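Local coordinates for protein tRNA (adenine(58)-N(1))-methyltransferase TrmI (Thermus thermophilus, PDB 2PWY) that catalyses the S-adenosyl-L-methionine-dependent methylation of N1 of adenosine 58 in tRNA and is required for growth at extreme temperatures, at residues A[109-114]-A[148-153]; A[98-103]-A[116-121]; A[90-95]-A[169-174]; A[69-74]-A[80-85]. All coordinates share one frame; numbering follows the deposited sequence.

Contact 1 of 4, residues A[109-114]-A[148-153]; sequences GLTLFL and ENVRFH. With SAH (S-adenosyl-L-homocysteine), chain E.
Thr111, near the start of helix 109-118, meets Val150 on strand 150-154 methyl to methyl: Thr111 CG2 lies 3.9 Å from Val150 CG1. The threonine methyl stands anti to the backbone N, which directs it at the strand, while OG1 sits beside that N and bonds to Glu102 on strand 99-103. One branch of the side chain thus serves the apolar contact and the other a buried polar one, so the rotation about CA-CB is probably fixed from both ends. CG2 also approaches the ring of Phe152 obliquely, at 4.3 Å from CE1. That ring receives Val150 CG1 over one face, 3.5 Å above its plane and offset toward the rim, so the valine methyl touches both the threonine methyl and the aromatic ring.

The contact is small, and its two sides differ. Thr111 is buried, reaching Ser126 of the intervening strand 123-128, whereas Val150 and Phe152 lie at the more open side; Phe152 is flanked by Leu134, Glu138 and Arg142 of helix 131-144. The inner end of the helix, in contrast, grips the ligand. Gly109 N donates to SAH OXT at 3.1 Å and Leu110 N to SAH O at 2.9 Å, both fairly straight, with angles of 159° and 161°. Glycine suits this spot, since a beta carbon on Gly109 would collide with the ligand carboxylate. Backbone amides of a helix N terminus holding the amino-acid end of the cofactor, beside the parallel strands of the sheet, are characteristic of the Rossmann-like class I methyltransferase fold.

Contact 2 of 4, residues A[98-103]-A[116-121]; sequences MRVLEA and RAVGEK
Val118 sets its side chain over the carbonyl of Met98, with Val118 CB only 3.3 Å from Met98 O. The contact lies in a beta-alpha-beta unit in which strand 99-103 is followed by helix 109-118 and then strand 123-128, Met98 just preceding the first strand, and it brings the end of the helix back to the beginning of that strand. All three side-chain carbons of Val118 lie near that oxygen, CG1 at 3.6 Å from Met98 O, so the valine lays hydrocarbon against the carbonyl oxygen.

CG1 does most of the remaining work. Placed anti to the carbonyl carbon (chi1 -56°), it reaches both Met98 CB and Val100 CG1. The side chains of Val100 and Val118 cross at about a right angle, and both also pack on Val124 of strand 123-128. The thioether of Met98 leads away from the helix.

Directly after Val118 the chain leaves the helix at Gly119, whose positive phi of 67° favours glycine, and Gly119 O accepts a hydrogen bond from Asn149 ND2. Beyond the turn, Lys121 forms a salt bridge with Glu120 of the second subunit. Between the valines, CG1 of Val100 lies 4.0 Å from CG1 of Val118.

Contact 3 of 4, residues A[90-95]-A[169-174]; sequences TLLDLA and GVALDL. With SAH (S-adenosyl-L-homocysteine), chain E.
The chain leaving helix 82-91 passes the beginning of the 169-174 segment, where the CA atoms of Leu92 and Gly169 are 5.7 Å apart. The turn is a Schellman motif: Asp93 adopts positive phi (53°), and two backbone bonds run back into the last helical turn, among them Asp93 N to Thr90 O at 2.9 Å. Strand 167-173 belongs to the parallel part of the Rossmann-like sheet, paired with strands 99-103 and 192-198, so the contact sets a helix end against the sheet.

Leu92 carries the packing. Its CG lies anti to the carbonyl carbon (chi1 -76°), and its two methyls divide over the strand: CD2 rests 3.4 Å from Val170 O and also touches Gly169 CA, while CD1 meets Ala171 CB at 3.7 Å. A beta carbon at Gly169 would crowd CD2 of both Leu92 and Leu94, so the glycine permits this close approach.

At the other end of the strand Leu174 adds apolar contact at the adenine, with its CB 3.5 Å from SAH C8. Asp173 turns to the ligand, its CG anti to the backbone N, and its OD2 is hydrogen-bonded to both the ligand amino group and Thr80 OG1. An alanine here would remove the carboxylate, and the ligand ammonium would probably lose its charged mate while Thr80 OG1 lost a partner. The hydrogen bond that SAH N donates to Asp173 OD2 measures 2.8 Å.

Contact 4 of 4, residues A[69-74]-A[80-85]; sequences YLLHMK and TYPKDA. With SAH (S-adenosyl-L-homocysteine), chain E.
Apolar contacts join Leu70 and Leu71, on the last turn of helix 66-72, to Pro82 at the start of helix 82-91. Leu71 and Pro82 cross obliquely, the leucine bringing CD2 to 3.8 Å from Pro82 CD, on the more exposed side of the contact. Deeper in, Leu70 CB lies 4.2 Å from Pro82 CG, and the same leucine extends CD2 to within 3.3 Å of Thr80 O, setting a methyl against a backbone carbonyl. Leu70 also packs on Phe113 of helix 109-118.

Thr80, just before the N-cap residue Tyr81 of helix 82-91, belongs to the cofactor pocket of the class I methyltransferase fold, where the amino-acid end of the ligand is bound.

Hydrogen bonds to the ligand come from Thr80. Thr80 N donates to SAH O at 2.9 Å with an angle of 156°, while OG1, anti to the carbonyl carbon, accepts from SAH N at 2.8 Å. Thr80 therefore bonds both the carboxylate and the amino group.

One salt bridge lies within the second helix: Lys83 NZ meets Asp84 OD1 at 2.8 Å on the syn side, 21° out of the carboxylate plane. The ammonium is also hydrogen-bonded to Val224 O and Thr246 OG1.

In the fold
From the N terminus, contact 4 closes first, a short loop between helices 66-72 and 82-91, before any other contact opens. Contact 3 then opens at the end of helix 82-91 and closes on strand 167-173, enclosing contacts 1 and 2. Inside it, contact 2 spans strand 99-103 to the end of helix 109-118, and contact 1 starts within that span on the same helix and ends at strand 150-154, so the two cross. Glu102 and Thr111 join contacts 1 and 2, while Leu114 packs on Leu94 and Ala171 of contact 3. Contacts 1, 3 and 4 converge on the ligand, tying helix ends and the parallel sheet to one pocket.

Contact 1 of 4, residues A[109-114]-A[148-153]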
# COMPACT_ATOMS: atom_id res chain seq x y z
N GLY A 109 -23.31 7.03 -10.22
CA GLY A 109 -21.98 6.59 -10.63
C GLY A 109 -21.89 5.07 -10.67
O GLY A 109 -21.58 4.49 -11.71
N LEU A 110 -22.15 4.43 -9.54
CA LEU A 110 -22.16 2.97 -9.49
C LEU A 110 -23.23 2.41 -10.45
O LEU A 110 -23.01 1.40 -11.12
CB LEU A 110 -22.37 2.47 -8.05
CG LEU A 110 -22.34 0.95 -7.87
CD1 LEU A 110 -21.09 0.33 -8.47
CD2 LEU A 110 -22.55 0.54 -6.39
N THR A 111 -24.38 3.09 -10.53
CA THR A 111 -25.45 2.69 -11.45
C THR A 111 -24.92 2.48 -12.87
O THR A 111 -25.25 1.48 -13.51
CB THR A 111 -26.60 3.71 -11.48
OG1 THR A 111 -27.00 4.03 -10.14
CG2 THR A 111 -27.79 3.12 -12.26
N LEU A 112 -24.09 3.41 -13.34
CA LEU A 112 -23.53 3.30 -14.68
C LEU A 112 -22.63 2.07 -14.85
O LEU A 112 -22.72 1.37 -15.87
CB LEU A 112 -22.80 4.60 -15.04
CG LEU A 112 -23.73 5.76 -15.40
CD1 LEU A 112 -22.96 7.08 -15.34
CD2 LEU A 112 -24.40 5.56 -16.79
N PHE A 113 -21.80 1.79 -13.84
CA PHE A 113 -20.94 0.60 -13.87
C PHE A 113 -21.79 -0.67 -13.91
O PHE A 113 -21.54 -1.59 -14.71
CB PHE A 113 -20.00 0.59 -12.65
CG PHE A 113 -18.73 1.36 -12.88
CD1 PHE A 113 -18.71 2.75 -12.75
CD2 PHE A 113 -17.56 0.69 -13.27
CE1 PHE A 113 -17.51 3.48 -12.99
CE2 PHE A 113 -16.37 1.41 -13.50
CZ PHE A 113 -16.35 2.80 -13.37
N LEU A 114 -22.80 -0.72 -13.05
CA LEU A 114 -23.73 -1.86 -13.00
C LEU A 114 -24.46 -2.07 -14.34
O LEU A 114 -24.62 -3.20 -14.83
CB LEU A 114 -24.74 -1.68 -11.85
CG LEU A 114 -24.19 -1.60 -10.41
CD1 LEU A 114 -25.35 -1.32 -9.45
CD2 LEU A 114 -23.41 -2.86 -10.02
N GLU A 148 -32.00 1.35 -22.03
CA GLU A 148 -33.09 1.38 -21.05
C GLU A 148 -33.10 0.11 -20.19
O GLU A 148 -34.07 -0.65 -20.18
CB GLU A 148 -34.44 1.63 -21.75
CG GLU A 148 -34.55 3.06 -22.32
CD GLU A 148 -35.70 3.26 -23.30
OE1 GLU A 148 -36.39 2.28 -23.66
OE2 GLU A 148 -35.90 4.41 -23.74
N ASN A 149 -32.00 -0.10 -19.48
CA ASN A 149 -31.86 -1.28 -18.64
C ASN A 149 -31.75 -0.92 -17.17
O ASN A 149 -31.36 -1.74 -16.37
CB ASN A 149 -30.67 -2.15 -19.08
CG ASN A 149 -29.33 -1.51 -18.76
OD1 ASN A 149 -29.23 -0.29 -18.57
ND2 ASN A 149 -28.28 -2.34 -18.70
N VAL A 150 -32.10 0.32 -16.82
CA VAL A 150 -32.18 0.73 -15.42
C VAL A 150 -33.61 1.09 -15.05
O VAL A 150 -34.22 1.94 -15.70
CB VAL A 150 -31.27 1.97 -15.11
CG1 VAL A 150 -31.29 2.26 -13.62
CG2 VAL A 150 -29.84 1.73 -15.59
N ARG A 151 -34.13 0.44 -14.01
CA ARG A 151 -35.43 0.82 -13.44
C ARG A 151 -35.19 1.55 -12.13
O ARG A 151 -34.70 0.95 -11.16
CB ARG A 151 -36.33 -0.41 -13.25
CG ARG A 151 -37.79 -0.05 -12.93
CD ARG A 151 -38.74 -1.26 -12.86
NE ARG A 151 -38.80 -2.03 -14.11
CZ ARG A 151 -38.67 -3.35 -14.20
NH1 ARG A 151 -38.50 -4.09 -13.12
NH2 ARG A 151 -38.73 -3.94 -15.39
N PHE A 152 -35.49 2.85 -12.11
CA PHE A 152 -35.28 3.68 -10.93
C PHE A 152 -36.52 3.66 -10.06
O PHE A 152 -37.64 3.67 -10.58
CB PHE A 152 -35.00 5.14 -11.32
CG PHE A 152 -33.73 5.35 -12.11
CD1 PHE A 152 -32.50 5.44 -11.47
CD2 PHE A 152 -33.78 5.53 -13.50
CE1 PHE A 152 -31.31 5.67 -12.20
CE2 PHE A 152 -32.60 5.75 -14.24
CZ PHE A 152 -31.37 5.83 -13.58
N HIS A 153 -36.31 3.64 -8.74
CA HIS A 153 -37.40 3.68 -7.77
C HIS A 153 -37.14 4.72 -6.70
O HIS A 153 -36.05 4.76 -6.10
CB HIS A 153 -37.57 2.33 -7.07
CG HIS A 153 -37.84 1.19 -8.00
ND1 HIS A 153 -36.83 0.49 -8.63
CD2 HIS A 153 -39.00 0.62 -8.39
CE1 HIS A 153 -37.36 -0.46 -9.38
NE2 HIS A 153 -38.67 -0.40 -9.26
N SAH E . -23.16 4.75 -5.30
CA SAH E . -23.80 6.09 -5.52
CB SAH E . -23.68 6.96 -4.28
CG SAH E . -24.63 6.52 -3.17
SD SAH E . -24.63 7.75 -1.83
C SAH E . -23.15 6.74 -6.73
O SAH E . -22.17 6.21 -7.26
OXT SAH E . -23.60 7.80 -7.19
C5' SAH E . -25.85 6.91 -0.79
C4' SAH E . -27.29 7.18 -1.25
O4' SAH E . -28.14 6.21 -0.68
C3' SAH E . -27.86 8.54 -0.84
O3' SAH E . -28.36 9.18 -2.01
C2' SAH E . -28.97 8.21 0.15
O2' SAH E . -30.10 9.06 0.05
C1' SAH E . -29.37 6.82 -0.28
N9 SAH E . -29.91 5.90 0.73
C8 SAH E . -29.41 5.66 1.98
N7 SAH E . -30.16 4.69 2.54
C5 SAH E . -31.10 4.27 1.66
C6 SAH E . -32.11 3.31 1.73
N6 SAH E . -32.29 2.56 2.83
N1 SAH E . -32.92 3.13 0.61
C2 SAH E . -32.75 3.90 -0.52
N3 SAH E . -31.75 4.85 -0.56
C4 SAH E . -30.94 5.03 0.51

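Contact 2 of 4, residues A[98-103]-A[116-121]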
# COMPACT_ATOMS: atom_id res chain seq x y z
N MET A 98 -27.83 -10.43 -16.41
CA MET A 98 -28.13 -10.55 -14.99
C MET A 98 -29.00 -9.41 -14.47
O MET A 98 -29.10 -8.35 -15.10
CB MET A 98 -26.85 -10.66 -14.17
CG MET A 98 -26.22 -12.04 -14.22
SD MET A 98 -24.76 -12.16 -13.19
CE MET A 98 -24.15 -13.80 -13.59
N ARG A 99 -29.60 -9.63 -13.30
CA ARG A 99 -30.47 -8.65 -12.65
C ARG A 99 -29.82 -8.28 -11.32
O ARG A 99 -29.61 -9.15 -10.47
CB ARG A 99 -31.86 -9.23 -12.45
CG ARG A 99 -32.49 -9.72 -13.74
CD ARG A 99 -33.82 -10.44 -13.51
NE ARG A 99 -34.95 -9.51 -13.48
CZ ARG A 99 -35.62 -9.19 -12.37
NH1 ARG A 99 -35.25 -9.71 -11.21
NH2 ARG A 99 -36.65 -8.34 -12.42
N VAL A 100 -29.50 -7.00 -11.15
CA VAL A 100 -28.80 -6.55 -9.96
C VAL A 100 -29.61 -5.50 -9.21
O VAL A 100 -30.15 -4.57 -9.82
CB VAL A 100 -27.36 -6.04 -10.29
CG1 VAL A 100 -27.38 -4.86 -11.29
CG2 VAL A 100 -26.60 -5.68 -9.02
N LEU A 101 -29.69 -5.66 -7.89
CA LEU A 101 -30.39 -4.73 -7.02
C LEU A 101 -29.38 -3.72 -6.48
O LEU A 101 -28.29 -4.10 -6.05
CB LEU A 101 -31.03 -5.50 -5.86
CG LEU A 101 -31.93 -4.73 -4.90
CD1 LEU A 101 -33.20 -4.22 -5.60
CD2 LEU A 101 -32.27 -5.64 -3.69
N GLU A 102 -29.76 -2.44 -6.50
CA GLU A 102 -28.88 -1.38 -6.01
C GLU A 102 -29.58 -0.41 -5.08
O GLU A 102 -30.71 0.01 -5.35
CB GLU A 102 -28.30 -0.56 -7.19
CG GLU A 102 -27.40 0.58 -6.71
CD GLU A 102 -26.99 1.59 -7.79
OE1 GLU A 102 -27.79 1.88 -8.71
OE2 GLU A 102 -25.85 2.10 -7.71
N ALA A 103 -28.90 -0.04 -4.00
CA ALA A 103 -29.30 1.14 -3.21
C ALA A 103 -28.06 1.71 -2.50
O ALA A 103 -27.19 0.94 -2.11
CB ALA A 103 -30.39 0.77 -2.19
N ARG A 116 -23.56 -1.11 -17.45
CA ARG A 116 -22.64 -1.68 -18.45
C ARG A 116 -22.48 -3.17 -18.27
O ARG A 116 -22.46 -3.92 -19.26
CB ARG A 116 -21.25 -1.07 -18.34
CG ARG A 116 -21.11 0.28 -18.98
CD ARG A 116 -19.64 0.65 -18.99
NE ARG A 116 -19.43 1.83 -19.80
CZ ARG A 116 -18.24 2.38 -20.03
NH1 ARG A 116 -17.14 1.86 -19.50
NH2 ARG A 116 -18.18 3.47 -20.80
N ALA A 117 -22.32 -3.60 -17.01
CA ALA A 117 -22.04 -5.00 -16.70
C ALA A 117 -23.18 -5.94 -17.08
O ALA A 117 -22.93 -7.02 -17.60
CB ALA A 117 -21.67 -5.17 -15.24
N VAL A 118 -24.42 -5.52 -16.87
CA VAL A 118 -25.54 -6.44 -17.12
C VAL A 118 -26.10 -6.28 -18.53
O VAL A 118 -26.77 -7.17 -19.05
CB VAL A 118 -26.66 -6.33 -16.04
CG1 VAL A 118 -26.07 -6.55 -14.64
CG2 VAL A 118 -27.37 -4.99 -16.11
N GLY A 119 -25.84 -5.12 -19.13
CA GLY A 119 -26.19 -4.86 -20.54
C GLY A 119 -27.67 -4.78 -20.86
O GLY A 119 -28.52 -4.87 -19.97
N GLU A 120 -27.99 -4.64 -22.14
CA GLU A 120 -29.37 -4.33 -22.57
C GLU A 120 -30.41 -5.39 -22.22
O GLU A 120 -31.61 -5.09 -22.13
CB GLU A 120 -29.42 -3.99 -24.07
CG GLU A 120 -28.99 -5.12 -24.98
CD GLU A 120 -28.98 -4.73 -26.45
OE1 GLU A 120 -28.99 -3.52 -26.77
OE2 GLU A 120 -28.97 -5.66 -27.29
N LYS A 121 -29.97 -6.63 -22.04
CA LYS A 121 -30.89 -7.70 -21.67
C LYS A 121 -30.92 -7.94 -20.17
O LYS A 121 -31.74 -8.71 -19.67
CB LYS A 121 -30.55 -8.97 -22.45
CG LYS A 121 -30.84 -8.81 -23.95
CD LYS A 121 -30.59 -10.07 -24.74
CE LYS A 121 -31.01 -9.86 -26.20
NZ LYS A 121 -30.68 -11.04 -27.05

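Contact 3 of 4, residues A[90-95]-A[169-174]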
# COMPACT_ATOMS: atom_id res chain seq x y z
N THR A 90 -16.87 -6.87 -10.35
CA THR A 90 -16.18 -8.16 -10.37
C THR A 90 -16.53 -9.01 -9.15
O THR A 90 -16.76 -10.21 -9.26
CB THR A 90 -14.65 -7.97 -10.46
OG1 THR A 90 -14.35 -7.29 -11.69
CG2 THR A 90 -13.94 -9.34 -10.48
N LEU A 91 -16.57 -8.38 -7.97
CA LEU A 91 -16.94 -9.11 -6.75
C LEU A 91 -18.38 -9.62 -6.79
O LEU A 91 -18.68 -10.69 -6.24
CB LEU A 91 -16.70 -8.25 -5.52
CG LEU A 91 -15.23 -7.90 -5.26
CD1 LEU A 91 -15.17 -6.86 -4.15
CD2 LEU A 91 -14.45 -9.15 -4.88
N LEU A 92 -19.25 -8.86 -7.43
CA LEU A 92 -20.64 -9.26 -7.67
C LEU A 92 -20.78 -10.29 -8.80
O LEU A 92 -21.86 -10.87 -8.99
CB LEU A 92 -21.49 -8.02 -7.98
CG LEU A 92 -21.86 -7.13 -6.79
CD1 LEU A 92 -22.30 -5.76 -7.25
CD2 LEU A 92 -22.94 -7.78 -5.91
N ASP A 93 -19.68 -10.51 -9.51
CA ASP A 93 -19.62 -11.49 -10.60
C ASP A 93 -20.75 -11.25 -11.62
O ASP A 93 -21.49 -12.17 -12.00
CB ASP A 93 -19.66 -12.93 -10.04
CG ASP A 93 -19.43 -13.97 -11.11
OD1 ASP A 93 -18.50 -13.76 -11.93
OD2 ASP A 93 -20.19 -14.97 -11.14
N LEU A 94 -20.89 -10.00 -12.06
CA LEU A 94 -21.97 -9.63 -12.98
C LEU A 94 -21.60 -9.91 -14.42
O LEU A 94 -20.51 -9.54 -14.88
CB LEU A 94 -22.34 -8.15 -12.81
CG LEU A 94 -22.85 -7.75 -11.43
CD1 LEU A 94 -23.12 -6.29 -11.41
CD2 LEU A 94 -24.12 -8.55 -11.04
N ALA A 95 -22.52 -10.55 -15.13
CA ALA A 95 -22.37 -10.90 -16.53
C ALA A 95 -23.60 -10.41 -17.28
O ALA A 95 -24.62 -10.09 -16.66
CB ALA A 95 -22.22 -12.42 -16.67
N GLY A 169 -27.29 -10.37 -7.84
CA GLY A 169 -26.32 -9.64 -7.02
C GLY A 169 -27.04 -8.48 -6.37
O GLY A 169 -28.11 -8.06 -6.84
N VAL A 170 -26.48 -8.01 -5.26
CA VAL A 170 -26.99 -6.83 -4.56
C VAL A 170 -25.82 -5.90 -4.30
O VAL A 170 -24.88 -6.28 -3.62
CB VAL A 170 -27.67 -7.18 -3.22
CG1 VAL A 170 -28.08 -5.91 -2.47
CG2 VAL A 170 -28.91 -8.09 -3.46
N ALA A 171 -25.90 -4.68 -4.82
CA ALA A 171 -24.85 -3.67 -4.66
C ALA A 171 -25.35 -2.60 -3.71
O ALA A 171 -26.39 -1.97 -3.97
CB ALA A 171 -24.51 -3.04 -6.00
N LEU A 172 -24.62 -2.39 -2.62
CA LEU A 172 -25.00 -1.37 -1.64
C LEU A 172 -23.96 -0.29 -1.50
O LEU A 172 -22.75 -0.57 -1.39
CB LEU A 172 -25.26 -2.00 -0.26
CG LEU A 172 -26.39 -3.03 -0.20
CD1 LEU A 172 -26.54 -3.46 1.22
CD2 LEU A 172 -27.71 -2.47 -0.75
N ASP A 173 -24.44 0.95 -1.54
CA ASP A 173 -23.63 2.10 -1.16
C ASP A 173 -24.58 3.01 -0.40
O ASP A 173 -25.33 3.78 -1.00
CB ASP A 173 -23.04 2.80 -2.39
CG ASP A 173 -22.22 4.04 -2.03
OD1 ASP A 173 -22.12 4.39 -0.83
OD2 ASP A 173 -21.68 4.67 -2.98
N LEU A 174 -24.55 2.88 0.93
CA LEU A 174 -25.40 3.65 1.83
C LEU A 174 -24.86 3.52 3.26
O LEU A 174 -24.09 2.60 3.56
CB LEU A 174 -26.88 3.23 1.72
CG LEU A 174 -27.28 1.77 1.39
CD1 LEU A 174 -26.83 0.84 2.50
CD2 LEU A 174 -28.80 1.61 1.16
N SAH E . -23.16 4.75 -5.30
CA SAH E . -23.80 6.09 -5.52
CB SAH E . -23.68 6.96 -4.28
CG SAH E . -24.63 6.52 -3.17
SD SAH E . -24.63 7.75 -1.83
C SAH E . -23.15 6.74 -6.73
O SAH E . -22.17 6.21 -7.26
OXT SAH E . -23.60 7.80 -7.19
C5' SAH E . -25.85 6.91 -0.79
C4' SAH E . -27.29 7.18 -1.25
O4' SAH E . -28.14 6.21 -0.68
C3' SAH E . -27.86 8.54 -0.84
O3' SAH E . -28.36 9.18 -2.01
C2' SAH E . -28.97 8.21 0.15
O2' SAH E . -30.10 9.06 0.05
C1' SAH E . -29.37 6.82 -0.28
N9 SAH E . -29.91 5.90 0.73
C8 SAH E . -29.41 5.66 1.98
N7 SAH E . -30.16 4.69 2.54
C5 SAH E . -31.10 4.27 1.66
C6 SAH E . -32.11 3.31 1.73
N6 SAH E . -32.29 2.56 2.83
N1 SAH E . -32.92 3.13 0.61
C2 SAH E . -32.75 3.90 -0.52
N3 SAH E . -31.75 4.85 -0.56
C4 SAH E . -30.94 5.03 0.51

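Contact 4 of 4, residues A[69-74]-A[80-85]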
# COMPACT_ATOMS: atom_id res chain seq x y z
N TYR A 69 -16.00 10.51 -16.52
CA TYR A 69 -17.35 11.01 -16.31
C TYR A 69 -17.73 11.02 -14.82
O TYR A 69 -18.20 12.05 -14.32
CB TYR A 69 -18.34 10.18 -17.12
CG TYR A 69 -19.74 10.73 -17.10
CD1 TYR A 69 -20.02 11.97 -17.67
CD2 TYR A 69 -20.77 10.02 -16.51
CE1 TYR A 69 -21.34 12.49 -17.65
CE2 TYR A 69 -22.07 10.52 -16.48
CZ TYR A 69 -22.35 11.75 -17.06
OH TYR A 69 -23.64 12.24 -17.03
N LEU A 70 -17.56 9.90 -14.12
CA LEU A 70 -17.86 9.87 -12.68
C LEU A 70 -17.12 10.94 -11.90
O LEU A 70 -17.68 11.53 -10.97
CB LEU A 70 -17.56 8.50 -12.05
CG LEU A 70 -18.76 7.60 -11.84
CD1 LEU A 70 -19.24 7.09 -13.20
CD2 LEU A 70 -18.42 6.45 -10.90
N LEU A 71 -15.87 11.19 -12.28
CA LEU A 71 -15.02 12.10 -11.53
C LEU A 71 -15.38 13.57 -11.77
O LEU A 71 -15.07 14.41 -10.93
CB LEU A 71 -13.56 11.85 -11.86
CG LEU A 71 -12.98 10.49 -11.46
CD1 LEU A 71 -11.57 10.39 -12.03
CD2 LEU A 71 -12.99 10.30 -9.94
N HIS A 72 -16.05 13.86 -12.88
CA HIS A 72 -16.34 15.25 -13.28
C HIS A 72 -17.83 15.61 -13.36
O HIS A 72 -18.18 16.80 -13.36
CB HIS A 72 -15.61 15.60 -14.60
CG HIS A 72 -14.13 15.43 -14.52
ND1 HIS A 72 -13.29 16.41 -14.02
CD2 HIS A 72 -13.32 14.39 -14.84
CE1 HIS A 72 -12.04 15.98 -14.04
NE2 HIS A 72 -12.03 14.75 -14.54
N MET A 73 -18.71 14.61 -13.40
CA MET A 73 -20.15 14.87 -13.46
C MET A 73 -20.67 15.60 -12.21
O MET A 73 -20.11 15.47 -11.12
CB MET A 73 -20.94 13.57 -13.68
CG MET A 73 -20.93 12.62 -12.48
SD MET A 73 -21.74 11.06 -12.87
CE MET A 73 -21.87 10.36 -11.23
N LYS A 74 -21.74 16.37 -12.41
CA LYS A 74 -22.46 17.05 -11.33
C LYS A 74 -22.90 15.99 -10.34
O LYS A 74 -23.24 14.86 -10.72
CB LYS A 74 -23.68 17.77 -11.92
CG LYS A 74 -24.49 18.63 -10.95
CD LYS A 74 -25.65 19.29 -11.69
CE LYS A 74 -26.55 20.11 -10.76
NZ LYS A 74 -26.14 21.54 -10.73
N THR A 80 -19.62 6.60 -5.91
CA THR A 80 -18.62 5.56 -5.71
C THR A 80 -17.40 5.87 -6.58
O THR A 80 -17.55 6.23 -7.75
CB THR A 80 -19.19 4.19 -6.13
OG1 THR A 80 -20.44 3.98 -5.45
CG2 THR A 80 -18.23 3.06 -5.80
N TYR A 81 -16.19 5.76 -6.03
CA TYR A 81 -15.02 5.99 -6.87
C TYR A 81 -14.87 4.90 -7.92
O TYR A 81 -15.21 3.74 -7.66
CB TYR A 81 -13.75 6.12 -6.01
CG TYR A 81 -13.67 7.47 -5.32
CD1 TYR A 81 -12.83 8.48 -5.78
CD2 TYR A 81 -14.47 7.73 -4.20
CE1 TYR A 81 -12.77 9.73 -5.13
CE2 TYR A 81 -14.42 8.95 -3.55
CZ TYR A 81 -13.57 9.94 -4.02
OH TYR A 81 -13.55 11.15 -3.35
N PRO A 82 -14.37 5.25 -9.11
CA PRO A 82 -14.17 4.27 -10.19
C PRO A 82 -13.41 3.00 -9.80
O PRO A 82 -13.82 1.92 -10.18
CB PRO A 82 -13.42 5.09 -11.25
CG PRO A 82 -13.97 6.45 -11.07
CD PRO A 82 -13.99 6.61 -9.56
N LYS A 83 -12.33 3.10 -9.02
CA LYS A 83 -11.59 1.89 -8.64
C LYS A 83 -12.48 0.91 -7.87
O LYS A 83 -12.37 -0.32 -7.98
CB LYS A 83 -10.35 2.25 -7.83
CG LYS A 83 -10.63 2.82 -6.44
CD LYS A 83 -9.34 3.14 -5.69
CE LYS A 83 -9.67 3.72 -4.31
NZ LYS A 83 -10.31 2.74 -3.38
N ASP A 84 -13.37 1.48 -7.06
CA ASP A 84 -14.25 0.68 -6.20
C ASP A 84 -15.43 0.12 -6.98
O ASP A 84 -15.81 -1.03 -6.77
CB ASP A 84 -14.72 1.53 -5.02
CG ASP A 84 -13.56 2.09 -4.21
OD1 ASP A 84 -12.68 1.29 -3.85
OD2 ASP A 84 -13.52 3.31 -3.96
N ALA A 85 -16.01 0.93 -7.87
CA ALA A 85 -17.15 0.49 -8.68
C ALA A 85 -16.72 -0.66 -9.60
O ALA A 85 -17.41 -1.66 -9.74
CB ALA A 85 -17.74 1.64 -9.46
N SAH E . -23.16 4.75 -5.30
CA SAH E . -23.80 6.09 -5.52
CB SAH E . -23.68 6.96 -4.28
CG SAH E . -24.63 6.52 -3.17
SD SAH E . -24.63 7.75 -1.83
C SAH E . -23.15 6.74 -6.73
O SAH E . -22.17 6.21 -7.26
OXT SAH E . -23.60 7.80 -7.19
C5' SAH E . -25.85 6.91 -0.79
C4' SAH E . -27.29 7.18 -1.25
O4' SAH E . -28.14 6.21 -0.68
C3' SAH E . -27.86 8.54 -0.84
O3' SAH E . -28.36 9.18 -2.01
C2' SAH E . -28.97 8.21 0.15
O2' SAH E . -30.10 9.06 0.05
C1' SAH E . -29.37 6.82 -0.28
N9 SAH E . -29.91 5.90 0.73
C8 SAH E . -29.41 5.66 1.98
N7 SAH E . -30.16 4.69 2.54
C5 SAH E . -31.10 4.27 1.66
C6 SAH E . -32.11 3.31 1.73
N6 SAH E . -32.29 2.56 2.83
N1 SAH E . -32.92 3.13 0.61
C2 SAH E . -32.75 3.90 -0.52
N3 SAH E . -31.75 4.85 -0.56
C4 SAH E . -30.94 5.03 0.51